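Local coordinates for protein isomaltodextranase (Arthrobacter globiformis, PDB 5AWO) that hydrolyses alpha-1,6-glucosidic linkages in dextran-like polysaccharides, releasing isomaltose units one after another from the non-reducing chain ends, at residues Tyr46-Asn51 with Phe317-Thr322; Thr331-Met336 with Ser341-Ala346. All coordinates share one frame; numbering follows the deposited sequence.

Interaction 1 of 2, residues Tyr46-Asn51 with Phe317-Thr322; sequences YSFPHN and FMRAST
P49 and F48, on the last turn of helix 44-50, meet R319 across a wide backbone gap: no two CA atoms come within 10 Å, those of P49 and T322 being 11.4 Å apart, and no hydrogen bond joins the two segments. Both lie in connections that follow strands of the (beta/alpha)8 (TIM) barrel of this family 27 glycoside hydrolase: helix 44-50 follows the first barrel strand, 39-42, and 317-322 lies between strand 312-314 and helix 326-339. The helix closes in a Schellman motif, N51 having positive phi. The second segment is extended at first and turns into a short 3-10 segment at 320-322.

A long arginine thus spans what the backbones leave apart. R319 bends at chi3 (66°), and its two terminal nitrogens each find a different neighbour: NH1 lies 3.9 Å from CD2 of F48, and NH2 is 3.8 Å from CG of P49. The phenyl ring and the guanidinium are steeply inclined, their planes 70° apart, and both meetings are oblique, so this is no flat stack. F48 reaches the arginine with CG anti to its own backbone N (chi1 177°). The polar anchor of R319 lies elsewhere, in a hydrogen bond from NH1 to the carbonyl oxygen of D271, while the ring of F48 also meets that of Y44, nearly parallel to it. The F48 side chain is about 10 Å from that of D201, the probable nucleophile, which places the contact beside the active-site end of the barrel.

T322 meets R319 at two places: its OG1 donates to the backbone O of R319 at 2.7 Å, in the carbonyl plane on a lone pair, and its CG2 methyl sits 3.8 Å above the centre of one guanidinium face.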
ATOM      1  N   TYR A  46      17.349  -2.795  15.696  1.00 14.80           N
ATOM      2  CA  TYR A  46      17.918  -2.573  17.012  1.00 15.26           C
ATOM      3  C   TYR A  46      16.923  -2.957  18.099  1.00 15.41           C
ATOM      4  O   TYR A  46      17.209  -3.766  18.985  1.00 15.83           O
ATOM      5  CB  TYR A  46      18.352  -1.096  17.224  1.00 16.14           C
ATOM      6  CG  TYR A  46      18.965  -0.929  18.609  1.00 16.26           C
ATOM      7  CD1 TYR A  46      18.177  -0.781  19.748  1.00 17.17           C
ATOM      8  CD2 TYR A  46      20.346  -1.032  18.787  1.00 17.18           C
ATOM      9  CE1 TYR A  46      18.741  -0.702  21.011  1.00 17.40           C
ATOM     10  CE2 TYR A  46      20.909  -0.913  20.037  1.00 18.57           C
ATOM     11  CZ  TYR A  46      20.111  -0.787  21.150  1.00 18.41           C
ATOM     12  OH  TYR A  46      20.671  -0.693  22.420  1.00 20.14           O
ATOM     13  N   SER A  47      15.730  -2.367  18.069  1.00 15.05           N
ATOM     14  CA  SER A  47      14.888  -2.401  19.237  1.00 15.09           C
ATOM     15  C   SER A  47      14.234  -3.746  19.477  1.00 14.79           C
ATOM     16  O   SER A  47      13.984  -4.119  20.624  1.00 15.86           O
ATOM     17  CB  SER A  47      13.817  -1.281  19.176  1.00 15.29           C
ATOM     18  OG  SER A  47      14.430  -0.017  19.390  1.00 16.36           O
ATOM     19  N   PHE A  48      13.885  -4.461  18.406  1.00 14.73           N
ATOM     20  CA  PHE A  48      13.271  -5.765  18.592  1.00 15.04           C
ATOM     21  C   PHE A  48      14.218  -6.787  19.292  1.00 15.51           C
ATOM     22  O   PHE A  48      13.851  -7.353  20.330  1.00 15.67           O
ATOM     23  CB  PHE A  48      12.643  -6.321  17.288  1.00 15.53           C
ATOM     24  CG  PHE A  48      12.086  -7.702  17.468  1.00 14.80           C
ATOM     25  CD1 PHE A  48      10.891  -7.915  18.117  1.00 15.31           C
ATOM     26  CD2 PHE A  48      12.856  -8.810  17.104  1.00 14.49           C
ATOM     27  CE1 PHE A  48      10.411  -9.192  18.339  1.00 16.39           C
ATOM     28  CE2 PHE A  48      12.381 -10.080  17.353  1.00 15.19           C
ATOM     29  CZ  PHE A  48      11.177 -10.266  17.952  1.00 15.42           C
ATOM     30  N   PRO A  49      15.424  -7.019  18.752  1.00 16.09           N
ATOM     31  CA  PRO A  49      16.261  -7.983  19.488  1.00 16.96           C
ATOM     32  C   PRO A  49      16.702  -7.496  20.881  1.00 18.34           C
ATOM     33  O   PRO A  49      16.898  -8.327  21.785  1.00 20.43           O
ATOM     34  CB  PRO A  49      17.465  -8.205  18.589  1.00 17.16           C
ATOM     35  CG  PRO A  49      17.305  -7.344  17.423  1.00 18.22           C
ATOM     36  CD  PRO A  49      16.033  -6.571  17.499  1.00 16.28           C
ATOM     37  N   HIS A  50      16.841  -6.178  21.050  1.00 18.05           N
ATOM     38  CA  HIS A  50      17.185  -5.625  22.381  1.00 18.22           C
ATOM     39  C   HIS A  50      15.990  -5.538  23.314  1.00 18.29           C
ATOM     40  O   HIS A  50      16.154  -5.347  24.518  1.00 19.00           O
ATOM     41  CB  HIS A  50      17.821  -4.240  22.256  1.00 18.63           C
ATOM     42  CG  HIS A  50      19.230  -4.267  21.771  1.00 19.18           C
ATOM     43  ND1 HIS A  50      19.565  -4.171  20.442  1.00 19.15           N
ATOM     44  CD2 HIS A  50      20.402  -4.395  22.445  1.00 20.05           C
ATOM     45  CE1 HIS A  50      20.880  -4.243  20.305  1.00 20.54           C
ATOM     46  NE2 HIS A  50      21.409  -4.374  21.510  1.00 20.46           N
ATOM     47  N   ASN A  51      14.786  -5.668  22.779  1.00 17.62           N
ATOM     48  CA  ASN A  51      13.564  -5.366  23.494  1.00 18.01           C
ATOM     49  C   ASN A  51      13.697  -4.062  24.275  1.00 17.63           C
ATOM     50  O   ASN A  51      13.410  -4.013  25.468  1.00 17.97           O
ATOM     51  CB  ASN A  51      13.167  -6.532  24.404  1.00 18.26           C
ATOM     52  CG  ASN A  51      11.767  -6.382  24.968  1.00 21.09           C
ATOM     53  OD1 ASN A  51      10.896  -5.705  24.389  1.00 20.72           O
ATOM     54  ND2 ASN A  51      11.530  -7.004  26.114  1.00 22.56           N
ATOM     55  N   PHE A 317       9.186  -5.120   7.666  1.00 12.38           N
ATOM     56  CA  PHE A 317      10.590  -4.767   7.630  1.00 11.91           C
ATOM     57  C   PHE A 317      11.433  -5.870   7.047  1.00 12.20           C
ATOM     58  O   PHE A 317      11.158  -7.053   7.290  1.00 13.08           O
ATOM     59  CB  PHE A 317      11.108  -4.487   9.044  1.00 12.52           C
ATOM     60  CG  PHE A 317      10.338  -3.418   9.751  1.00 12.82           C
ATOM     61  CD1 PHE A 317      10.088  -2.197   9.136  1.00 12.98           C
ATOM     62  CD2 PHE A 317       9.873  -3.615  11.028  1.00 13.10           C
ATOM     63  CE1 PHE A 317       9.348  -1.204   9.791  1.00 13.38           C
ATOM     64  CE2 PHE A 317       9.158  -2.614  11.694  1.00 13.72           C
ATOM     65  CZ  PHE A 317       8.875  -1.421  11.066  1.00 13.12           C
ATOM     66  N   MET A 318      12.391  -5.462   6.221  1.00 12.03           N
ATOM     67  CA  MET A 318      13.391  -6.373   5.662  1.00 12.05           C
ATOM     68  C   MET A 318      14.583  -6.467   6.616  1.00 12.57           C
ATOM     69  O   MET A 318      15.209  -5.461   6.948  1.00 13.32           O
ATOM     70  CB  MET A 318      13.836  -5.912   4.274  1.00 12.47           C
ATOM     71  CG  MET A 318      12.717  -6.003   3.270  1.00 12.52           C
ATOM     72  SD  MET A 318      13.214  -5.606   1.596  1.00 13.70           S
ATOM     73  CE  MET A 318      13.319  -3.828   1.711  1.00 15.46           C
ATOM     74  N   ARG A 319      14.879  -7.700   7.029  1.00 12.39           N
ATOM     75  CA  ARG A 319      15.967  -7.978   7.968  1.00 12.83           C
ATOM     76  C   ARG A 319      16.947  -8.932   7.226  1.00 13.12           C
ATOM     77  O   ARG A 319      16.886 -10.167   7.333  1.00 13.13           O
ATOM     78  CB  ARG A 319      15.443  -8.565   9.263  1.00 13.36           C
ATOM     79  CG  ARG A 319      14.422  -7.684   9.998  1.00 13.04           C
ATOM     80  CD  ARG A 319      14.192  -8.142  11.445  1.00 13.81           C
ATOM     81  NE  ARG A 319      15.418  -7.929  12.179  1.00 14.18           N
ATOM     82  CZ  ARG A 319      15.816  -8.589  13.260  1.00 15.15           C
ATOM     83  NH1 ARG A 319      15.029  -9.442  13.907  1.00 14.49           N
ATOM     84  NH2 ARG A 319      17.028  -8.337  13.719  1.00 16.92           N
ATOM     85  N   ALA A 320      17.752  -8.349   6.357  1.00 13.17           N
ATOM     86  CA  ALA A 320      18.513  -9.181   5.388  1.00 14.24           C
ATOM     87  C   ALA A 320      19.390 -10.216   6.064  1.00 14.42           C
ATOM     88  O   ALA A 320      19.491 -11.368   5.609  1.00 14.91           O
ATOM     89  CB  ALA A 320      19.356  -8.312   4.477  1.00 14.84           C
ATOM     90  N   SER A 321      20.047  -9.828   7.146  1.00 16.29           N
ATOM     91  CA  SER A 321      20.993 -10.699   7.870  0.50 16.71           C
ATOM     92  C   SER A 321      20.325 -11.860   8.577  1.00 17.02           C
ATOM     93  O   SER A 321      20.989 -12.794   9.029  1.00 17.96           O
ATOM     94  CB  SER A 321      21.758  -9.905   8.926  0.50 17.97           C
ATOM     95  OG  SER A 321      20.944  -9.678  10.059  0.50 17.80           O
ATOM     96  N   THR A 322      18.999 -11.817   8.707  1.00 14.86           N
ATOM     97  CA  THR A 322      18.280 -12.907   9.370  1.00 14.31           C
ATOM     98  C   THR A 322      17.978 -14.105   8.478  1.00 14.63           C
ATOM     99  O   THR A 322      17.486 -15.114   8.973  1.00 16.00           O
ATOM    100  CB  THR A 322      16.959 -12.441  10.007  1.00 14.54           C
ATOM    101  OG1 THR A 322      15.996 -12.088   8.997  1.00 14.48           O
ATOM    102  CG2 THR A 322      17.195 -11.266  10.947  1.00 15.03           C
TER

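Interaction 2 of 2, residues Thr331-Met336 with Ser341-Ala346; sequences TMMNLM and SPLAIA
M336 and S341 are joined by the one hydrogen bond between segments 331-336 and 341-346, in the turn that leads from helix 326-339 to strand 343-345, an example of how a barrel helix turns back into its sheet. N of S341 donates to O of M336 over 3.0 Å, with an angle of 149° at the hydrogen, in a tight alpha-to-beta connection where the two CA atoms are 5.1 Å apart.

Within 341-346 the serine OG donates a hydrogen bond to O of P342, 2.9 Å away, in the carbonyl plane on a lone pair; it is brought there by standing anti to the backbone N of S341 (chi1 179°). The same OG has a further hydrogen bond with N of G315, just past strand 312-314. With the hydroxyl removed, as in an alanine here, O of P342 and N of G315 would probably both lose this shared partner, and the start of the strand would be less firmly fixed.

The remaining contacts are apolar and centre on L343, whose two methyls divide the helix between them. CD2 rests 3.7 Å from CB of M336, whereas CD1 meets CE of M333 at 3.9 Å, the two side chains crossing at about a right angle. A bend at chi2 (66°) swings the end of M333 towards the leucine.

All five touching residues are buried. Strand 343-345 pairs with strand 39-42, L343 and I345 both bonding to Y40; helix 362-370 packs on M333 and L343 through L365, and helix 295-302 brings F299 against M336 and S341.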
ATOM      1  N   THR A 331      14.923 -13.000  -2.688  1.00 12.48           N
ATOM      2  CA  THR A 331      13.481 -13.270  -2.650  1.00 12.62           C
ATOM      3  C   THR A 331      12.688 -12.317  -1.761  1.00 12.45           C
ATOM      4  O   THR A 331      11.631 -11.856  -2.154  1.00 12.39           O
ATOM      5  CB  THR A 331      13.238 -14.741  -2.285  1.00 12.93           C
ATOM      6  OG1 THR A 331      13.735 -15.551  -3.376  1.00 13.49           O
ATOM      7  CG2 THR A 331      11.763 -15.021  -2.030  1.00 13.51           C
ATOM      8  N   MET A 332      13.216 -12.040  -0.588  1.00 12.14           N
ATOM      9  CA  MET A 332      12.652 -11.028   0.310  1.00 12.32           C
ATOM     10  C   MET A 332      12.430  -9.711  -0.444  1.00 12.40           C
ATOM     11  O   MET A 332      11.328  -9.147  -0.450  1.00 12.32           O
ATOM     12  CB  MET A 332      13.614 -10.844   1.505  1.00 13.26           C
ATOM     13  CG  MET A 332      13.257  -9.719   2.453  1.00 13.72           C
ATOM     14  SD  MET A 332      14.645  -9.260   3.493  1.00 15.04           S
ATOM     15  CE  MET A 332      15.672  -8.470   2.298  1.00 14.81           C
ATOM     16  N   MET A 333      13.508  -9.210  -1.055  1.00 12.33           N
ATOM     17  CA  MET A 333      13.437  -7.916  -1.725  1.00 13.14           C
ATOM     18  C   MET A 333      12.487  -7.990  -2.918  1.00 12.96           C
ATOM     19  O   MET A 333      11.633  -7.120  -3.116  1.00 13.06           O
ATOM     20  CB  MET A 333      14.827  -7.511  -2.183  1.00 13.89           C
ATOM     21  CG  MET A 333      14.908  -6.165  -2.877  1.00 14.72           C
ATOM     22  SD  MET A 333      14.516  -4.821  -1.725  1.00 15.86           S
ATOM     23  CE  MET A 333      14.774  -3.381  -2.772  1.00 14.77           C
ATOM     24  N   ASN A 334      12.566  -9.069  -3.692  1.00 12.53           N
ATOM     25  CA  ASN A 334      11.735  -9.201  -4.881  1.00 12.95           C
ATOM     26  C   ASN A 334      10.237  -9.234  -4.549  1.00 12.97           C
ATOM     27  O   ASN A 334       9.400  -8.688  -5.299  1.00 13.55           O
ATOM     28  CB  ASN A 334      12.107 -10.468  -5.659  1.00 13.06           C
ATOM     29  CG  ASN A 334      13.428 -10.372  -6.394  1.00 13.75           C
ATOM     30  OD1 ASN A 334      13.955  -9.278  -6.629  1.00 14.53           O
ATOM     31  ND2 ASN A 334      13.986 -11.535  -6.756  1.00 13.42           N
ATOM     32  N   LEU A 335       9.868  -9.849  -3.433  1.00 12.53           N
ATOM     33  CA  LEU A 335       8.465  -9.873  -3.038  1.00 12.09           C
ATOM     34  C   LEU A 335       7.962  -8.480  -2.691  1.00 12.43           C
ATOM     35  O   LEU A 335       6.867  -8.085  -3.103  1.00 12.46           O
ATOM     36  CB  LEU A 335       8.257 -10.817  -1.836  1.00 13.04           C
ATOM     37  CG  LEU A 335       6.813 -10.918  -1.324  1.00 13.14           C
ATOM     38  CD1 LEU A 335       5.834 -11.445  -2.364  1.00 13.36           C
ATOM     39  CD2 LEU A 335       6.753 -11.804  -0.053  1.00 13.00           C
ATOM     40  N   MET A 336       8.741  -7.734  -1.918  1.00 12.41           N
ATOM     41  CA  MET A 336       8.321  -6.381  -1.529  1.00 12.35           C
ATOM     42  C   MET A 336       8.147  -5.514  -2.774  1.00 12.63           C
ATOM     43  O   MET A 336       7.157  -4.777  -2.908  1.00 12.52           O
ATOM     44  CB  MET A 336       9.329  -5.719  -0.564  1.00 12.32           C
ATOM     45  CG  MET A 336       9.612  -6.490   0.726  1.00 12.88           C
ATOM     46  SD  MET A 336       8.130  -6.790   1.710  1.00 13.38           S
ATOM     47  CE  MET A 336       8.901  -7.665   3.066  1.00 13.47           C
ATOM     48  N   SER A 341       5.163  -2.662  -2.192  1.00 12.82           N
ATOM     49  CA  SER A 341       5.259  -2.341  -0.787  1.00 12.84           C
ATOM     50  C   SER A 341       6.279  -1.267  -0.524  1.00 12.74           C
ATOM     51  O   SER A 341       7.219  -1.085  -1.288  1.00 13.13           O
ATOM     52  CB  SER A 341       5.704  -3.614  -0.045  1.00 13.30           C
ATOM     53  OG  SER A 341       5.879  -3.465   1.357  1.00 12.35           O
ATOM     54  N   PRO A 342       6.172  -0.601   0.632  1.00 12.58           N
ATOM     55  CA  PRO A 342       7.365   0.073   1.161  1.00 12.88           C
ATOM     56  C   PRO A 342       8.586  -0.845   1.178  1.00 12.72           C
ATOM     57  O   PRO A 342       8.447  -2.080   1.360  1.00 13.00           O
ATOM     58  CB  PRO A 342       6.977   0.395   2.610  1.00 12.94           C
ATOM     59  CG  PRO A 342       5.862  -0.556   2.914  1.00 12.43           C
ATOM     60  CD  PRO A 342       5.095  -0.635   1.634  1.00 12.42           C
ATOM     61  N   LEU A 343       9.748  -0.243   0.990  1.00 12.45           N
ATOM     62  CA  LEU A 343      11.027  -0.953   1.046  1.00 12.01           C
ATOM     63  C   LEU A 343      11.689  -0.449   2.299  1.00 12.08           C
ATOM     64  O   LEU A 343      12.324   0.610   2.291  1.00 13.25           O
ATOM     65  CB  LEU A 343      11.857  -0.694  -0.224  1.00 12.30           C
ATOM     66  CG  LEU A 343      11.120  -1.011  -1.529  1.00 12.72           C
ATOM     67  CD1 LEU A 343      11.972  -0.638  -2.731  1.00 13.15           C
ATOM     68  CD2 LEU A 343      10.657  -2.459  -1.606  1.00 13.48           C
ATOM     69  N   ALA A 344      11.501  -1.168   3.406  1.00 12.36           N
ATOM     70  CA  ALA A 344      11.867  -0.749   4.735  1.00 12.77           C
ATOM     71  C   ALA A 344      13.007  -1.615   5.254  1.00 12.58           C
ATOM     72  O   ALA A 344      12.796  -2.771   5.669  1.00 13.37           O
ATOM     73  CB  ALA A 344      10.657  -0.834   5.645  1.00 13.47           C
ATOM     74  N   ILE A 345      14.200  -1.047   5.238  1.00 13.00           N
ATOM     75  CA  ILE A 345      15.382  -1.731   5.766  1.00 12.94           C
ATOM     76  C   ILE A 345      15.364  -1.651   7.283  1.00 13.43           C
ATOM     77  O   ILE A 345      15.178  -0.557   7.830  1.00 13.77           O
ATOM     78  CB  ILE A 345      16.671  -1.053   5.289  1.00 13.48           C
ATOM     79  CG1 ILE A 345      16.777  -1.061   3.764  1.00 13.86           C
ATOM     80  CG2 ILE A 345      17.910  -1.751   5.852  1.00 13.38           C
ATOM     81  CD1 ILE A 345      17.866  -0.162   3.221  1.00 13.93           C
ATOM     82  N   ALA A 346      15.542  -2.789   7.964  1.00 13.68           N
ATOM     83  CA  ALA A 346      15.714  -2.815   9.415  1.00 13.57           C
ATOM     84  C   ALA A 346      17.092  -3.299   9.856  1.00 13.84           C
ATOM     85  O   ALA A 346      17.398  -3.221  11.042  1.00 14.30           O
ATOM     86  CB  ALA A 346      14.625  -3.615  10.111  1.00 14.49           C
TER

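How the interactions relate
Interaction 1 comes first along the chain in both its segments, and interaction 2 follows in series, their centres 14 Å apart. Both belong to the same catalytic barrel, and strand 39-42 connects them: helix 44-50 follows it, and strand 343-345 pairs with it, bringing the last barrel strand beside the first. They also touch directly. The backbone of M318 probably hydrogen-bonds to A344 and A346, while its side chain packs on M332 and M333 of helix 326-339. The loop that carries R319 towards helix 44-50 is therefore tied, one residue before R319, to strand 343-345 and the residue after it, which links the rim near the active site to the buried helix-strand unit.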